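Local coordinates for protein monooxygenase (Agrobacterium tumefaciens, PDB 2I7G) that probably acts as a flavin-dependent monooxygenase of the luciferase-like family, built on a TIM barrel, with a substrate that is not established, at residues 270-282 and 332-344. Sequence-based numbering, arbitrary orientation. Where two conformers were deposited one is given.
Sequences QFYGPQAEVMNRI and LQMAIGLMPHDQI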
loop_
_atom_site.group_PDB
_atom_site.type_symbol
_atom_site.label_atom_id
_atom_site.label_comp_id
_atom_site.label_asym_id
_atom_site.label_seq_id
_atom_site.Cartn_x
_atom_site.Cartn_y
_atom_site.Cartn_z
ATOM N N GLN B 270 -14.963 29.871 -8.561
ATOM C CA GLN B 270 -14.313 28.634 -8.974
ATOM C C GLN B 270 -14.824 27.443 -8.172
ATOM O O GLN B 270 -14.988 26.357 -8.737
ATOM C CB GLN B 270 -12.777 28.742 -8.910
ATOM C CG GLN B 270 -12.237 29.716 -9.951
ATOM C CD GLN B 270 -10.744 30.024 -9.785
ATOM O OE1 GLN B 270 -10.043 29.430 -8.954
ATOM N NE2 GLN B 270 -10.260 31.003 -10.581
ATOM N N PHE B 271 -15.118 27.653 -6.888
ATOM C CA PHE B 271 -15.631 26.587 -6.005
ATOM C C PHE B 271 -17.107 26.281 -6.291
ATOM O O PHE B 271 -17.524 25.135 -6.202
ATOM C CB PHE B 271 -15.415 26.982 -4.535
ATOM C CG PHE B 271 -15.259 25.810 -3.551
ATOM C CD1 PHE B 271 -16.118 25.696 -2.460
ATOM C CD2 PHE B 271 -14.240 24.860 -3.694
ATOM C CE1 PHE B 271 -15.976 24.642 -1.529
ATOM C CE2 PHE B 271 -14.085 23.805 -2.754
ATOM C CZ PHE B 271 -14.951 23.717 -1.674
ATOM N N TYR B 272 -17.883 27.298 -6.648
ATOM C CA TYR B 272 -19.334 27.163 -6.919
ATOM C C TYR B 272 -19.650 26.842 -8.398
ATOM O O TYR B 272 -20.782 26.491 -8.724
ATOM C CB TYR B 272 -19.998 28.482 -6.568
ATOM C CG TYR B 272 -21.508 28.553 -6.572
ATOM C CD1 TYR B 272 -22.187 29.211 -7.600
ATOM C CD2 TYR B 272 -22.257 28.035 -5.496
ATOM C CE1 TYR B 272 -23.602 29.340 -7.585
ATOM C CE2 TYR B 272 -23.667 28.167 -5.460
ATOM C CZ TYR B 272 -24.321 28.811 -6.504
ATOM O OH TYR B 272 -25.691 28.933 -6.474
ATOM N N GLY B 273 -18.673 26.998 -9.297
ATOM C CA GLY B 273 -18.932 26.824 -10.742
ATOM C C GLY B 273 -19.581 25.472 -11.041
ATOM O O GLY B 273 -19.156 24.462 -10.481
ATOM N N PRO B 274 -20.619 25.446 -11.912
ATOM C CA PRO B 274 -21.366 24.201 -12.216
ATOM C C PRO B 274 -20.480 23.069 -12.741
ATOM O O PRO B 274 -20.688 21.895 -12.378
ATOM C CB PRO B 274 -22.361 24.626 -13.306
ATOM C CG PRO B 274 -22.414 26.130 -13.246
ATOM C CD PRO B 274 -21.131 26.610 -12.665
ATOM N N GLN B 275 -19.491 23.416 -13.567
ATOM C CA GLN B 275 -18.594 22.418 -14.157
ATOM C C GLN B 275 -17.741 21.626 -13.144
ATOM O O GLN B 275 -17.376 20.463 -13.406
ATOM C CB GLN B 275 -17.683 23.055 -15.199
ATOM C CG GLN B 275 -18.256 23.027 -16.607
ATOM C CD GLN B 275 -17.190 22.731 -17.666
ATOM O OE1 GLN B 275 -16.107 22.203 -17.360
ATOM N NE2 GLN B 275 -17.498 23.069 -18.920
ATOM N N ALA B 276 -17.421 22.247 -12.007
ATOM C CA ALA B 276 -16.592 21.575 -10.966
ATOM C C ALA B 276 -17.394 20.566 -10.141
ATOM O O ALA B 276 -16.823 19.670 -9.522
ATOM C CB ALA B 276 -15.902 22.604 -10.042
ATOM N N GLU B 277 -18.723 20.714 -10.138
ATOM C CA GLU B 277 -19.632 19.824 -9.374
ATOM C C GLU B 277 -19.307 19.726 -7.871
ATOM O O GLU B 277 -19.599 18.713 -7.210
ATOM C CB GLU B 277 -19.691 18.423 -10.017
ATOM C CG GLU B 277 -20.037 18.456 -11.519
ATOM C CD GLU B 277 -20.166 17.059 -12.120
ATOM O OE1 GLU B 277 -19.988 16.060 -11.365
ATOM O OE2 GLU B 277 -20.444 16.962 -13.350
ATOM N N VAL B 278 -18.694 20.763 -7.322
ATOM C CA VAL B 278 -18.408 20.773 -5.898
ATOM C C VAL B 278 -19.713 20.803 -5.061
ATOM O O VAL B 278 -19.836 20.066 -4.075
ATOM C CB VAL B 278 -17.474 21.961 -5.529
ATOM C CG1 VAL B 278 -17.327 22.094 -3.996
ATOM C CG2 VAL B 278 -16.113 21.778 -6.199
HETATM N N MSE B 279 -20.683 21.633 -5.467
HETATM C CA MSE B 279 -21.886 21.839 -4.644
HETATM C C MSE B 279 -22.780 20.584 -4.497
HETATM O O MSE B 279 -23.527 20.463 -3.501
HETATM C CB MSE B 279 -22.683 23.083 -5.101
HETATM C CG MSE B 279 -21.861 24.396 -5.044
HETATM SE SE MSE B 279 -21.191 24.771 -3.217
HETATM C CE MSE B 279 -19.385 25.210 -3.678
ATOM N N ASN B 280 -22.693 19.673 -5.474
ATOM C CA ASN B 280 -23.402 18.386 -5.431
ATOM C C ASN B 280 -23.066 17.549 -4.191
ATOM O O ASN B 280 -23.896 16.747 -3.733
ATOM C CB ASN B 280 -23.115 17.562 -6.698
ATOM C CG ASN B 280 -23.764 18.153 -7.952
ATOM O OD1 ASN B 280 -23.338 17.872 -9.073
ATOM N ND2 ASN B 280 -24.792 18.966 -7.762
ATOM N N ARG B 281 -21.848 17.724 -3.674
ATOM C CA ARG B 281 -21.420 17.061 -2.438
ATOM C C ARG B 281 -21.512 18.029 -1.241
ATOM O O ARG B 281 -22.145 17.696 -0.211
ATOM C CB ARG B 281 -20.003 16.476 -2.543
ATOM C CG ARG B 281 -19.472 15.979 -1.193
ATOM C CD ARG B 281 -18.654 14.689 -1.364
ATOM N NE ARG B 281 -17.341 14.894 -2.014
ATOM C CZ ARG B 281 -16.235 15.277 -1.391
ATOM N NH1 ARG B 281 -16.252 15.577 -0.074
ATOM N NH2 ARG B 281 -15.112 15.384 -2.098
ATOM N N ILE B 282 -20.919 19.223 -1.399
ATOM C CA ILE B 282 -20.843 20.224 -0.311
ATOM C C ILE B 282 -22.230 20.663 0.139
ATOM O O ILE B 282 -22.551 20.591 1.325
ATOM C CB ILE B 282 -19.929 21.486 -0.670
ATOM C CG1 ILE B 282 -18.448 21.150 -0.533
ATOM C CG2 ILE B 282 -20.260 22.730 0.206
ATOM C CD1 ILE B 282 -18.111 20.160 0.582
ATOM N N LEU B 332 -7.670 21.323 5.547
ATOM C CA LEU B 332 -8.570 21.942 4.572
ATOM C C LEU B 332 -8.761 20.994 3.387
ATOM O O LEU B 332 -7.748 20.529 2.814
ATOM C CB LEU B 332 -7.886 23.241 4.107
ATOM C CG LEU B 332 -8.672 24.042 3.077
ATOM C CD1 LEU B 332 -10.064 24.481 3.609
ATOM C CD2 LEU B 332 -7.811 25.284 2.514
ATOM N N GLN B 333 -10.010 20.757 2.980
ATOM C CA GLN B 333 -10.301 19.945 1.784
ATOM C C GLN B 333 -10.787 20.893 0.681
ATOM O O GLN B 333 -11.891 21.452 0.775
ATOM C CB GLN B 333 -11.336 18.854 2.091
ATOM C CG GLN B 333 -11.726 18.054 0.841
ATOM C CD GLN B 333 -12.652 16.874 1.142
ATOM O OE1 GLN B 333 -12.375 16.043 2.015
ATOM N NE2 GLN B 333 -13.680 16.758 0.388
HETATM N N MSE B 334 -9.929 21.109 -0.317
HETATM C CA MSE B 334 -10.234 21.963 -1.483
HETATM C C MSE B 334 -10.528 21.108 -2.716
HETATM O O MSE B 334 -11.457 21.384 -3.496
HETATM C CB MSE B 334 -9.034 22.873 -1.812
HETATM C CG MSE B 334 -8.513 23.704 -0.657
HETATM SE SE MSE B 334 -7.114 24.996 -1.200
HETATM C CE MSE B 334 -5.757 23.761 -1.769
ATOM N N ALA B 335 -9.702 20.076 -2.915
ATOM C CA ALA B 335 -9.765 19.281 -4.166
ATOM C C ALA B 335 -10.996 18.372 -4.044
ATOM O O ALA B 335 -10.928 17.273 -3.441
ATOM C CB ALA B 335 -8.487 18.475 -4.345
ATOM N N ILE B 336 -12.121 18.883 -4.545
ATOM C CA ILE B 336 -13.446 18.223 -4.446
ATOM C C ILE B 336 -14.037 18.130 -5.847
ATOM O O ILE B 336 -13.780 18.997 -6.682
ATOM C CB ILE B 336 -14.374 19.049 -3.518
ATOM C CG1 ILE B 336 -13.799 19.094 -2.101
ATOM C CG2 ILE B 336 -15.803 18.468 -3.435
ATOM C CD1 ILE B 336 -14.457 20.145 -1.262
ATOM N N GLY B 337 -14.811 17.073 -6.119
ATOM C CA GLY B 337 -15.469 16.913 -7.414
ATOM C C GLY B 337 -14.492 17.088 -8.580
ATOM O O GLY B 337 -13.396 16.507 -8.596
ATOM N N LEU B 338 -14.880 17.892 -9.552
ATOM C CA LEU B 338 -14.088 18.056 -10.756
ATOM C C LEU B 338 -13.360 19.405 -10.759
ATOM O O LEU B 338 -13.141 19.983 -11.832
ATOM C CB LEU B 338 -14.974 17.911 -12.011
ATOM C CG LEU B 338 -15.885 16.657 -12.102
ATOM C CD1 LEU B 338 -16.596 16.541 -13.456
ATOM C CD2 LEU B 338 -15.085 15.392 -11.745
HETATM N N MSE B 339 -12.995 19.903 -9.575
HETATM C CA MSE B 339 -12.185 21.147 -9.507
HETATM C C MSE B 339 -10.994 20.975 -10.442
HETATM O O MSE B 339 -10.282 19.957 -10.361
HETATM C CB MSE B 339 -11.623 21.415 -8.110
HETATM C CG MSE B 339 -12.590 21.979 -7.073
HETATM SE SE MSE B 339 -13.229 23.741 -7.687
HETATM C CE MSE B 339 -11.569 24.746 -7.403
ATOM N N PRO B 340 -10.743 21.963 -11.306
ATOM C CA PRO B 340 -9.606 21.858 -12.228
ATOM C C PRO B 340 -8.263 21.786 -11.450
ATOM O O PRO B 340 -8.049 22.513 -10.446
ATOM C CB PRO B 340 -9.687 23.155 -13.026
ATOM C CG PRO B 340 -11.078 23.623 -12.874
ATOM C CD PRO B 340 -11.502 23.212 -11.505
ATOM N N HIS B 341 -7.375 20.931 -11.933
ATOM C CA HIS B 341 -6.056 20.739 -11.301
ATOM C C HIS B 341 -5.247 22.045 -11.133
ATOM O O HIS B 341 -4.656 22.286 -10.076
ATOM C CB HIS B 341 -5.251 19.723 -12.126
ATOM C CG HIS B 341 -3.926 19.390 -11.518
ATOM N ND1 HIS B 341 -3.802 18.935 -10.226
ATOM C CD2 HIS B 341 -2.666 19.496 -12.005
ATOM C CE1 HIS B 341 -2.525 18.718 -9.955
ATOM N NE2 HIS B 341 -1.817 19.057 -11.018
ATOM N N ASP B 342 -5.258 22.891 -12.166
ATOM C CA ASP B 342 -4.505 24.162 -12.137
ATOM C C ASP B 342 -4.954 25.042 -10.960
ATOM O O ASP B 342 -4.127 25.622 -10.245
ATOM C CB ASP B 342 -4.570 24.922 -13.490
ATOM C CG ASP B 342 -5.972 25.414 -13.851
ATOM O OD1 ASP B 342 -6.969 24.705 -13.608
ATOM O OD2 ASP B 342 -6.078 26.537 -14.393
ATOM N N GLN B 343 -6.265 25.110 -10.763
ATOM C CA GLN B 343 -6.856 25.901 -9.686
ATOM C C GLN B 343 -6.473 25.337 -8.314
ATOM O O GLN B 343 -6.155 26.107 -7.394
ATOM C CB GLN B 343 -8.384 26.020 -9.856
ATOM C CG GLN B 343 -8.737 26.814 -11.124
ATOM C CD GLN B 343 -10.233 26.905 -11.377
ATOM O OE1 GLN B 343 -11.052 26.319 -10.656
ATOM N NE2 GLN B 343 -10.598 27.671 -12.424
ATOM N N ILE B 344 -6.503 24.009 -8.157
ATOM C CA ILE B 344 -6.048 23.407 -6.890
ATOM C C ILE B 344 -4.561 23.718 -6.649
ATOM O O ILE B 344 -4.170 24.123 -5.552
ATOM C CB ILE B 344 -6.293 21.878 -6.854
ATOM C CG1 ILE B 344 -7.798 21.585 -6.989
ATOM C CG2 ILE B 344 -5.694 21.256 -5.564
ATOM C CD1 ILE B 344 -8.072 20.163 -7.409
HETATM O O HOH W 1 -13.551 25.997 -11.162
HETATM O O HOH W 2 -12.041 15.342 -1.915
#
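Ile336 reaches into 270-282 with both its branches. Ile336 CB lies 4.0 Å from Arg281 NH2, and CG2, anti to the backbone N (chi1 -63° for CG1), sits over one face of the Arg281 guanidinium, 3.4 Å above the plane and offset toward the rim, while also meeting Val278 CG1. On the other branch Ile336 CG1 passes 3.9 Å from Arg281 NH2, and Ile336 CD1 approaches Phe271 CZ at 3.6 Å and Ile282 CD1 at 4.1 Å. Val278 CG1 in turn lies over the centre of the Phe271 ring, with Met334 O at the ring edge, in plane. Strand 329-333 belongs to the parallel barrel of the luciferase-like fold, and the loop that follows it leads into helix 341-363. A type II' turn, Ile336 to Met339, shapes this loop and presents Leu338 N to Ala276 O: 2.6 Å, with an N-H...O angle of 159°. Beyond the turn, Met339 SE packs 3.7 Å from Ala276 CB. The amides of Gln270 and Gln343 stack with planes 13° apart, and a water donates to both Gln270 O and Gln343 OE1. Arg281 NH2 forms a salt bridge with Asp31, which also accepts from Gly337 N; a second water links NH2 to Ala335 O.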